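Local coordinates for UDP-N-acetylglucosamine pyrophosphorylase (Entamoeba histolytica, PDB 3OC9), which probably catalyses the transfer of a uridylyl group from UTP to N-acetyl-alpha-D-glucosamine 1-phosphate, giving UDP-N-acetylglucosamine and diphosphate, at residues K21-R26 against I199-L204; G27-S32 against S84-Q89; E208-I213 against S323-Q328. One frame throughout, in Å; residues are numbered along the deposited sequence. Where two conformers were deposited one is given.

Interaction 1: residues K21-R26 against I199-L204. With SO4 (sulfate ion), chain B.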
loop_
_atom_site.group_PDB
_atom_site.type_symbol
_atom_site.label_atom_id
_atom_site.label_comp_id
_atom_site.label_asym_id
_atom_site.label_seq_id
_atom_site.Cartn_x
_atom_site.Cartn_y
_atom_site.Cartn_z
ATOM N N LYS A 21 13.644 15.551 12.510
ATOM C CA LYS A 21 13.316 14.801 13.745
ATOM C C LYS A 21 12.093 15.349 14.504
ATOM O O LYS A 21 11.367 14.562 15.137
ATOM C CB LYS A 21 14.540 14.624 14.672
ATOM C CG LYS A 21 15.546 13.553 14.197
ATOM C CD LYS A 21 14.922 12.142 14.137
ATOM C CE LYS A 21 15.864 11.108 13.501
ATOM N NZ LYS A 21 15.287 9.721 13.519
ATOM N N GLU A 22 11.845 16.666 14.438
ATOM C CA GLU A 22 10.622 17.255 15.022
ATOM C C GLU A 22 9.347 16.571 14.450
ATOM O O GLU A 22 8.411 16.243 15.211
ATOM C CB GLU A 22 10.576 18.789 14.833
ATOM C CG GLU A 22 9.269 19.480 15.318
ATOM C CD GLU A 22 9.096 20.949 14.877
ATOM O OE1 GLU A 22 9.709 21.388 13.871
ATOM O OE2 GLU A 22 8.305 21.671 15.536
ATOM N N HIS A 23 9.333 16.326 13.134
ATOM C CA HIS A 23 8.204 15.620 12.484
ATOM C C HIS A 23 8.037 14.176 12.995
ATOM O O HIS A 23 6.907 13.745 13.290
ATOM C CB HIS A 23 8.329 15.605 10.941
ATOM C CG HIS A 23 8.314 16.967 10.306
ATOM N ND1 HIS A 23 9.301 17.395 9.444
ATOM C CD2 HIS A 23 7.421 17.984 10.390
ATOM C CE1 HIS A 23 9.034 18.627 9.045
ATOM N NE2 HIS A 23 7.894 19.009 9.596
ATOM N N TYR A 24 9.145 13.433 13.085
ATOM C CA TYR A 24 9.117 12.044 13.611
ATOM C C TYR A 24 8.486 11.973 15.019
ATOM O O TYR A 24 7.591 11.155 15.272
ATOM C CB TYR A 24 10.543 11.458 13.608
ATOM C CG TYR A 24 10.715 10.077 14.235
ATOM C CD1 TYR A 24 10.507 8.918 13.486
ATOM C CD2 TYR A 24 11.126 9.940 15.557
ATOM C CE1 TYR A 24 10.676 7.638 14.050
ATOM C CE2 TYR A 24 11.292 8.665 16.134
ATOM C CZ TYR A 24 11.060 7.524 15.374
ATOM O OH TYR A 24 11.238 6.269 15.941
ATOM N N TYR A 25 8.952 12.818 15.942
ATOM C CA TYR A 25 8.400 12.814 17.313
ATOM C C TYR A 25 6.949 13.304 17.436
ATOM O O TYR A 25 6.204 12.807 18.291
ATOM C CB TYR A 25 9.341 13.511 18.324
ATOM C CG TYR A 25 10.630 12.739 18.525
ATOM C CD1 TYR A 25 10.622 11.469 19.105
ATOM C CD2 TYR A 25 11.855 13.259 18.101
ATOM C CE1 TYR A 25 11.794 10.743 19.268
ATOM C CE2 TYR A 25 13.042 12.538 18.261
ATOM C CZ TYR A 25 12.998 11.275 18.838
ATOM O OH TYR A 25 14.156 10.543 19.021
ATOM N N ARG A 26 6.531 14.242 16.583
ATOM C CA ARG A 26 5.109 14.638 16.538
ATOM C C ARG A 26 4.220 13.464 16.063
ATOM O O ARG A 26 3.071 13.295 16.525
ATOM C CB ARG A 26 4.907 15.884 15.660
ATOM C CG ARG A 26 3.444 16.371 15.479
ATOM C CD ARG A 26 2.797 16.841 16.783
ATOM N NE ARG A 26 1.446 17.357 16.544
ATOM C CZ ARG A 26 0.526 17.539 17.486
ATOM N NH1 ARG A 26 0.798 17.249 18.756
ATOM N NH2 ARG A 26 -0.676 18.008 17.155
ATOM N N ILE A 199 3.114 11.123 9.303
ATOM C CA ILE A 199 2.011 11.652 10.161
ATOM C C ILE A 199 2.381 13.055 10.705
ATOM O O ILE A 199 1.572 13.999 10.651
ATOM C CB ILE A 199 1.672 10.666 11.342
ATOM C CG1 ILE A 199 1.199 9.301 10.812
ATOM C CG2 ILE A 199 0.691 11.304 12.397
ATOM C CD1 ILE A 199 -0.080 9.298 9.982
ATOM N N GLY A 200 3.616 13.204 11.190
ATOM C CA GLY A 200 4.088 14.512 11.683
ATOM C C GLY A 200 4.177 15.596 10.600
ATOM O O GLY A 200 3.812 16.768 10.831
ATOM N N TYR A 201 4.629 15.201 9.412
ATOM C CA TYR A 201 4.721 16.119 8.245
ATOM C C TYR A 201 3.320 16.641 7.825
ATOM O O TYR A 201 3.111 17.867 7.674
ATOM C CB TYR A 201 5.467 15.418 7.086
ATOM C CG TYR A 201 6.034 16.327 5.987
ATOM C CD1 TYR A 201 7.243 17.002 6.172
ATOM C CD2 TYR A 201 5.375 16.474 4.748
ATOM C CE1 TYR A 201 7.797 17.819 5.157
ATOM C CE2 TYR A 201 5.925 17.304 3.718
ATOM C CZ TYR A 201 7.131 17.968 3.938
ATOM O OH TYR A 201 7.680 18.799 2.948
ATOM N N MET A 202 2.349 15.737 7.654
ATOM C CA MET A 202 1.007 16.181 7.276
ATOM C C MET A 202 0.284 17.008 8.372
ATOM O O MET A 202 -0.512 17.902 8.052
ATOM C CB MET A 202 0.165 15.055 6.616
ATOM C CG MET A 202 -0.406 13.984 7.529
ATOM S SD MET A 202 -1.346 12.734 6.554
ATOM C CE MET A 202 -2.604 13.718 5.733
ATOM N N ASP A 203 0.611 16.775 9.650
ATOM C CA ASP A 203 -0.038 17.573 10.713
ATOM C C ASP A 203 0.480 19.000 10.761
ATOM O O ASP A 203 -0.319 19.944 10.826
ATOM C CB ASP A 203 0.039 16.912 12.096
ATOM C CG ASP A 203 -0.800 17.657 13.157
ATOM O OD1 ASP A 203 -2.050 17.731 13.035
ATOM O OD2 ASP A 203 -0.198 18.167 14.116
ATOM N N LEU A 204 1.795 19.168 10.676
ATOM C CA LEU A 204 2.376 20.513 10.778
ATOM C C LEU A 204 2.093 21.400 9.537
ATOM O O LEU A 204 1.986 22.648 9.662
ATOM C CB LEU A 204 3.861 20.457 11.205
ATOM C CG LEU A 204 4.165 19.746 12.562
ATOM C CD1 LEU A 204 5.654 19.764 12.916
ATOM C CD2 LEU A 204 3.346 20.302 13.745
HETATM S S SO4 B . -1.910 18.397 20.812
HETATM O O1 SO4 B . -2.309 17.174 20.112
HETATM O O2 SO4 B . -2.152 19.554 19.950
HETATM O O3 SO4 B . -2.687 18.532 22.040
HETATM O O4 SO4 B . -0.489 18.327 21.148
#

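Interaction 2: residues G27-S32 against S84-Q89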
loop_
_atom_site.group_PDB
_atom_site.type_symbol
_atom_site.label_atom_id
_atom_site.label_comp_id
_atom_site.label_asym_id
_atom_site.label_seq_id
_atom_site.Cartn_x
_atom_site.Cartn_y
_atom_site.Cartn_z
ATOM N N GLY A 27 4.761 12.659 15.142
ATOM C CA GLY A 27 4.078 11.434 14.686
ATOM C C GLY A 27 3.874 10.429 15.826
ATOM O O GLY A 27 2.770 9.901 15.998
ATOM N N LEU A 28 4.929 10.160 16.599
ATOM C CA LEU A 28 4.815 9.273 17.775
ATOM C C LEU A 28 3.793 9.800 18.808
ATOM O O LEU A 28 3.041 9.010 19.395
ATOM C CB LEU A 28 6.195 9.015 18.444
ATOM C CG LEU A 28 7.249 8.154 17.711
ATOM C CD1 LEU A 28 8.506 7.943 18.585
ATOM C CD2 LEU A 28 6.704 6.786 17.243
ATOM N N GLU A 29 3.765 11.120 19.021
ATOM C CA GLU A 29 2.772 11.747 19.916
ATOM C C GLU A 29 1.325 11.503 19.453
ATOM O O GLU A 29 0.458 11.103 20.251
ATOM C CB GLU A 29 3.042 13.257 20.069
ATOM C CG GLU A 29 2.005 14.016 20.932
ATOM C CD GLU A 29 2.092 13.682 22.417
ATOM O OE1 GLU A 29 3.172 13.267 22.881
ATOM O OE2 GLU A 29 1.074 13.845 23.124
ATOM N N LEU A 30 1.057 11.738 18.168
ATOM C CA LEU A 30 -0.279 11.502 17.603
ATOM C C LEU A 30 -0.716 10.021 17.658
ATOM O O LEU A 30 -1.888 9.731 17.975
ATOM C CB LEU A 30 -0.383 12.105 16.180
ATOM C CG LEU A 30 -0.348 13.650 16.146
ATOM C CD1 LEU A 30 -0.067 14.226 14.745
ATOM C CD2 LEU A 30 -1.632 14.261 16.725
ATOM N N ILE A 31 0.208 9.094 17.364
ATOM C CA ILE A 31 -0.066 7.650 17.492
ATOM C C ILE A 31 -0.422 7.313 18.964
ATOM O O ILE A 31 -1.413 6.625 19.220
ATOM C CB ILE A 31 1.135 6.766 17.014
ATOM C CG1 ILE A 31 1.329 6.848 15.483
ATOM C CG2 ILE A 31 0.969 5.288 17.466
ATOM C CD1 ILE A 31 2.720 6.371 15.009
ATOM N N SER A 32 0.371 7.835 19.907
ATOM C CA SER A 32 0.138 7.606 21.359
ATOM C C SER A 32 -1.224 8.110 21.885
ATOM O O SER A 32 -1.768 7.539 22.851
ATOM C CB SER A 32 1.299 8.192 22.208
ATOM O OG SER A 32 1.103 9.583 22.449
ATOM N N SER A 84 4.594 4.231 22.861
ATOM C CA SER A 84 4.414 4.016 24.309
ATOM C C SER A 84 5.669 4.404 25.099
ATOM O O SER A 84 5.561 5.039 26.165
ATOM C CB SER A 84 3.990 2.564 24.614
ATOM O OG SER A 84 3.858 2.329 26.022
ATOM N N GLU A 85 6.845 4.042 24.583
ATOM C CA GLU A 85 8.122 4.381 25.236
ATOM C C GLU A 85 8.392 5.898 25.244
ATOM O O GLU A 85 8.970 6.435 26.206
ATOM C CB GLU A 85 9.293 3.610 24.604
ATOM C CG GLU A 85 9.171 2.078 24.739
ATOM C CD GLU A 85 10.325 1.274 24.126
ATOM O OE1 GLU A 85 11.120 1.823 23.338
ATOM O OE2 GLU A 85 10.429 0.062 24.438
ATOM N N TYR A 86 7.965 6.581 24.177
ATOM C CA TYR A 86 8.117 8.033 24.052
ATOM C C TYR A 86 7.211 8.839 25.002
ATOM O O TYR A 86 7.683 9.754 25.692
ATOM C CB TYR A 86 7.886 8.464 22.591
ATOM C CG TYR A 86 7.884 9.968 22.353
ATOM C CD1 TYR A 86 9.062 10.718 22.463
ATOM C CD2 TYR A 86 6.703 10.643 22.028
ATOM C CE1 TYR A 86 9.057 12.103 22.244
ATOM C CE2 TYR A 86 6.694 12.026 21.805
ATOM C CZ TYR A 86 7.875 12.742 21.914
ATOM O OH TYR A 86 7.866 14.106 21.700
ATOM N N SER A 87 5.929 8.479 25.041
ATOM C CA SER A 87 4.895 9.213 25.776
ATOM C C SER A 87 4.697 8.767 27.233
ATOM O O SER A 87 4.051 9.472 28.008
ATOM C CB SER A 87 3.561 9.037 25.049
ATOM O OG SER A 87 3.165 7.668 25.094
ATOM N N HIS A 88 5.217 7.589 27.571
ATOM C CA HIS A 88 4.938 6.895 28.846
ATOM C C HIS A 88 3.460 6.493 29.042
ATOM O O HIS A 88 3.012 6.265 30.181
ATOM C CB HIS A 88 5.499 7.684 30.047
ATOM C CG HIS A 88 6.984 7.869 29.998
ATOM N ND1 HIS A 88 7.578 8.975 29.429
ATOM C CD2 HIS A 88 7.997 7.077 30.424
ATOM C CE1 HIS A 88 8.892 8.861 29.514
ATOM N NE2 HIS A 88 9.172 7.720 30.116
ATOM N N GLN A 89 2.722 6.402 27.934
ATOM C CA GLN A 89 1.303 6.006 27.919
ATOM C C GLN A 89 1.186 4.483 27.829
ATOM O O GLN A 89 1.767 3.866 26.937
ATOM C CB GLN A 89 0.583 6.686 26.738
ATOM C CG GLN A 89 -0.943 6.659 26.779
ATOM C CD GLN A 89 -1.535 7.389 27.987
ATOM O OE1 GLN A 89 -0.991 8.395 28.460
ATOM N NE2 GLN A 89 -2.660 6.886 28.484
#

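Interaction 3: residues E208-I213 against S323-Q328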
loop_
_atom_site.group_PDB
_atom_site.type_symbol
_atom_site.label_atom_id
_atom_site.label_comp_id
_atom_site.label_asym_id
_atom_site.label_seq_id
_atom_site.Cartn_x
_atom_site.Cartn_y
_atom_site.Cartn_z
ATOM N N GLU A 208 -4.846 17.987 3.615
ATOM C CA GLU A 208 -5.952 17.004 3.363
ATOM C C GLU A 208 -5.440 15.645 2.825
ATOM O O GLU A 208 -5.924 14.573 3.228
ATOM C CB GLU A 208 -6.966 17.587 2.365
ATOM C CG GLU A 208 -7.826 18.730 2.963
ATOM C CD GLU A 208 -8.595 19.488 1.886
ATOM O OE1 GLU A 208 -7.961 19.941 0.920
ATOM O OE2 GLU A 208 -9.823 19.663 2.029
ATOM N N ILE A 209 -4.494 15.709 1.883
ATOM C CA ILE A 209 -3.828 14.515 1.318
ATOM C C ILE A 209 -2.304 14.721 1.346
ATOM O O ILE A 209 -1.816 15.823 0.971
ATOM C CB ILE A 209 -4.255 14.210 -0.172
ATOM C CG1 ILE A 209 -5.774 14.355 -0.375
ATOM C CG2 ILE A 209 -3.776 12.767 -0.593
ATOM C CD1 ILE A 209 -6.232 14.231 -1.860
ATOM N N CYS A 210 -1.562 13.687 1.785
ATOM C CA CYS A 210 -0.100 13.635 1.643
ATOM C C CYS A 210 0.245 12.439 0.707
ATOM O O CYS A 210 -0.018 11.255 1.063
ATOM C CB CYS A 210 0.587 13.504 3.022
ATOM S SG CYS A 210 2.451 13.439 2.977
ATOM N N ILE A 211 0.837 12.735 -0.459
ATOM C CA ILE A 211 1.107 11.715 -1.521
ATOM C C ILE A 211 2.606 11.334 -1.563
ATOM O O ILE A 211 3.432 12.204 -1.886
ATOM C CB ILE A 211 0.705 12.240 -2.953
ATOM C CG1 ILE A 211 -0.739 12.770 -2.965
ATOM C CG2 ILE A 211 0.883 11.130 -4.026
ATOM C CD1 ILE A 211 -1.151 13.568 -4.295
ATOM N N LYS A 212 2.950 10.072 -1.245
ATOM C CA LYS A 212 4.354 9.585 -1.408
ATOM C C LYS A 212 4.698 9.320 -2.895
ATOM O O LYS A 212 3.886 8.738 -3.634
ATOM C CB LYS A 212 4.664 8.346 -0.503
ATOM C CG LYS A 212 5.052 8.759 0.971
ATOM C CD LYS A 212 5.203 7.549 1.929
ATOM C CE LYS A 212 5.984 7.922 3.219
ATOM N NZ LYS A 212 6.158 6.708 4.156
ATOM N N ILE A 213 5.888 9.762 -3.329
ATOM C CA ILE A 213 6.330 9.597 -4.731
ATOM C C ILE A 213 7.764 9.066 -4.818
ATOM O O ILE A 213 8.556 9.218 -3.859
ATOM C CB ILE A 213 6.161 10.920 -5.612
ATOM C CG1 ILE A 213 7.096 12.075 -5.166
ATOM C CG2 ILE A 213 4.678 11.394 -5.617
ATOM C CD1 ILE A 213 8.577 12.039 -5.780
ATOM N N SER A 323 0.253 17.925 0.109
ATOM C CA SER A 323 1.721 17.899 0.186
ATOM C C SER A 323 2.301 16.664 -0.559
ATOM O O SER A 323 1.629 15.608 -0.637
ATOM C CB SER A 323 2.182 17.979 1.661
ATOM O OG SER A 323 1.688 16.901 2.454
ATOM N N ILE A 324 3.521 16.812 -1.112
ATOM C CA ILE A 324 4.204 15.761 -1.900
ATOM C C ILE A 324 5.511 15.348 -1.182
ATOM O O ILE A 324 6.409 16.180 -0.974
ATOM C CB ILE A 324 4.513 16.256 -3.368
ATOM C CG1 ILE A 324 3.271 16.882 -4.031
ATOM C CG2 ILE A 324 5.103 15.122 -4.257
ATOM C CD1 ILE A 324 2.018 15.974 -4.052
ATOM N N PHE A 325 5.604 14.067 -0.807
ATOM C CA PHE A 325 6.681 13.499 0.079
ATOM C C PHE A 325 7.561 12.511 -0.716
ATOM O O PHE A 325 7.101 11.404 -1.077
ATOM C CB PHE A 325 5.948 12.802 1.269
ATOM C CG PHE A 325 6.833 12.317 2.440
ATOM C CD1 PHE A 325 7.754 11.283 2.281
ATOM C CD2 PHE A 325 6.635 12.840 3.728
ATOM C CE1 PHE A 325 8.509 10.793 3.382
ATOM C CE2 PHE A 325 7.377 12.368 4.835
ATOM C CZ PHE A 325 8.321 11.340 4.650
ATOM N N GLU A 326 8.826 12.864 -0.985
ATOM C CA GLU A 326 9.728 11.929 -1.723
ATOM C C GLU A 326 10.258 10.762 -0.861
ATOM O O GLU A 326 10.783 11.000 0.244
ATOM C CB GLU A 326 10.949 12.695 -2.327
ATOM C CG GLU A 326 11.882 11.769 -3.192
ATOM C CD GLU A 326 13.218 12.409 -3.637
ATOM O OE1 GLU A 326 13.514 13.578 -3.275
ATOM O OE2 GLU A 326 13.980 11.723 -4.361
ATOM N N ILE A 327 10.148 9.519 -1.363
ATOM C CA ILE A 327 10.808 8.344 -0.734
ATOM C C ILE A 327 11.934 7.767 -1.614
ATOM O O ILE A 327 11.929 7.955 -2.831
ATOM C CB ILE A 327 9.788 7.208 -0.370
ATOM C CG1 ILE A 327 9.070 6.701 -1.641
ATOM C CG2 ILE A 327 8.777 7.762 0.669
ATOM C CD1 ILE A 327 8.488 5.261 -1.534
ATOM N N GLN A 328 12.892 7.070 -0.994
ATOM C CA GLN A 328 13.938 6.355 -1.741
ATOM C C GLN A 328 13.476 4.928 -2.048
ATOM O O GLN A 328 12.917 4.266 -1.175
ATOM C CB GLN A 328 15.225 6.295 -0.917
ATOM C CG GLN A 328 15.854 7.661 -0.655
ATOM C CD GLN A 328 16.113 8.437 -1.943
ATOM O OE1 GLN A 328 16.900 8.005 -2.789
ATOM N NE2 GLN A 328 15.439 9.581 -2.101
#

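Interaction 1: residues K21-R26 against I199-L204
Asp203 OD2 is gripped twice by Arg26, whose NE lies 3.0 Å from it and whose NH2 lies 3.1 Å from the same OD2. Both nitrogens approach from one face of the carboxylate, while the oxygen stays in the guanidinium plane, so this is a side-on salt bridge to a single atom. A bend at chi2 (64°) turns the Arg26 chain toward Asp203. Asp203 OD1 is engaged by Tyr180 OH. Beyond the salt bridge, Arg26 NH1 donates at 2.9 Å to O4 of a sulfate, probably from the crystallisation liquor; the bonds of NH1 and NH2 to O1 are long and weak. Deeper in, Tyr201 turns its edge to the imidazole face of His23, planes 71° apart, and CD1 of Leu204 comes 3.6 Å from His23 CD2. Thr20 N holds ND1 of His23, and Tyr201 OH bonds to Ile17 O. Gly200 brings the backbones together, its CA making a nearly straight C-H...O contact of 3.3 Å with His23 O. The segments 21-26 and 199-204 cross at 99°, their local axes 7.4 Å apart. Asp203 probably offsets the arginine's charge, at one more exposed end of a crossing otherwise packed by His23, Tyr201, Leu204 and Gly200.

Interaction 2: residues G27-S32 against S84-Q89
Ser32 and Ser87 meet side chain to side chain where the contact is tightest, with Ser32 CB 3.5 Å from Ser87 OG and Ser32 OG 3.6 Å from Ser87 CB. Neither hydroxyl is used to bond the other. Ser32 OG turns back along its own helix and donates to Glu29 O at 2.7 Å; its chi1 of 84° sets the oxygen between the backbone N and the carbonyl carbon, from where it reaches the preceding turn. Ser87 OG accepts from Gln89 N at 3.1 Å, forming an ST turn, and is also hydrogen-bonded to Ala83 O. The polar ends of both serines are thus occupied within their own helical ends. The nearest backbone approach here is between the CA atoms of Ser32 and Ser84, 6.3 Å apart. His88, with positive phi, takes the chain out of the helix.

The other part of the contact is looser and faces solvent. The exposed Tyr86 leans across the first helix, its CD2 lying 4.0 Å from Leu28 CB, and its CE2 is 3.9 Å from OE1 of Glu29 in one of the two conformers of that glutamate. Gln89, also exposed, adds little more than an approach of its CG to Ser32 O.

The contact joins the C-terminal ends of helices 21-32 and 68-87. Leu28 also touches Leu82 of the latter helix and Ser32 touches Ala83, while Ile31 reaches Ala83 and, beyond the helix end, Val92 and Ile94 in the loop before strand 95-100. Leu28 also reaches Pro196, and Leu30 packs on Ile199 and Asp203 of helix 196-204, so that helix 21-32 touches both helices 68-87 and 196-204.

Interaction 3: residues E208-I213 against S323-Q328
Ile211 is bound through both its backbone polar groups, its N donating to Ser323 O at 3.0 Å and its O accepting from Phe325 N at 3.1 Å. The same ladder runs from Ser323 N to Ile209 O, from Ile213 N to Phe325 O and from Ile327 N to Ile213 O, five bonds that join strands 209-213 and 323-326 in parallel. Cys210 and Lys212 add C-H...O contacts from their CA atoms to Ser323 O and Phe325 O.

On one face of the sheet, Lys212 lies side by side with the Phe325 ring. Its chain is extended beyond CG, which carries CE along the ring to 3.8 Å from CE1 of Phe325, an off-centre CH-pi contact, while Ile327 CG2 packs across the Lys212 chain, 3.8 Å from its CE. Cys210 SG packs 3.9 Å from Phe325 CB and stands obliquely to the ring. The other face is mostly aliphatic: in one of the two conformers of Ile324, Ile211 runs alongside it and Ile213 meets it at about a right angle, and Glu326 CG lies beside Ile213.

A second shell fixes these groups. The buried Lys212 NZ is held by salt bridges to Glu332 and Asp195, which probably offset its charge and anchor the far end of the chain. Ser323 OG bonds to Ser207 OG, while Thr13 and Thr14 bond the N atoms of Ile324 and Glu326.

This parallel pair belongs to a mixed sheet, consistent with the GT-A clan. Strand 209-215 is flanked by strand 322-326 and by the antiparallel strands 258-261 and 263-267; Cys210 and Lys212 are hydrogen-bonded to the latter through their backbones. Helix 196-204 covers the cysteine-lysine face, its Met198 touching Cys210 and Lys212 and its Met202 touching Cys210.

Overall arrangement
Interaction 3 belongs to the buried core, interaction 1 is partly buried and interaction 2 lies at the surface. Interactions 1 and 2 use successive turns of helix 21-32 and touch where the rings of Tyr25 and Tyr86 meet. Helix 196-204 then leads to interaction 3: it precedes strand 209-215 in the chain, and its Tyr201 packs on Phe325. Interactions 2 and 3 do not touch, their centres being about 23 Å apart. The chemistry changes accordingly, from a backbone ladder with largely apolar faces and a buried, paired lysine in the sheet, through aromatic packing with a salt bridge at the more exposed end, to sparse van der Waals contacts outside.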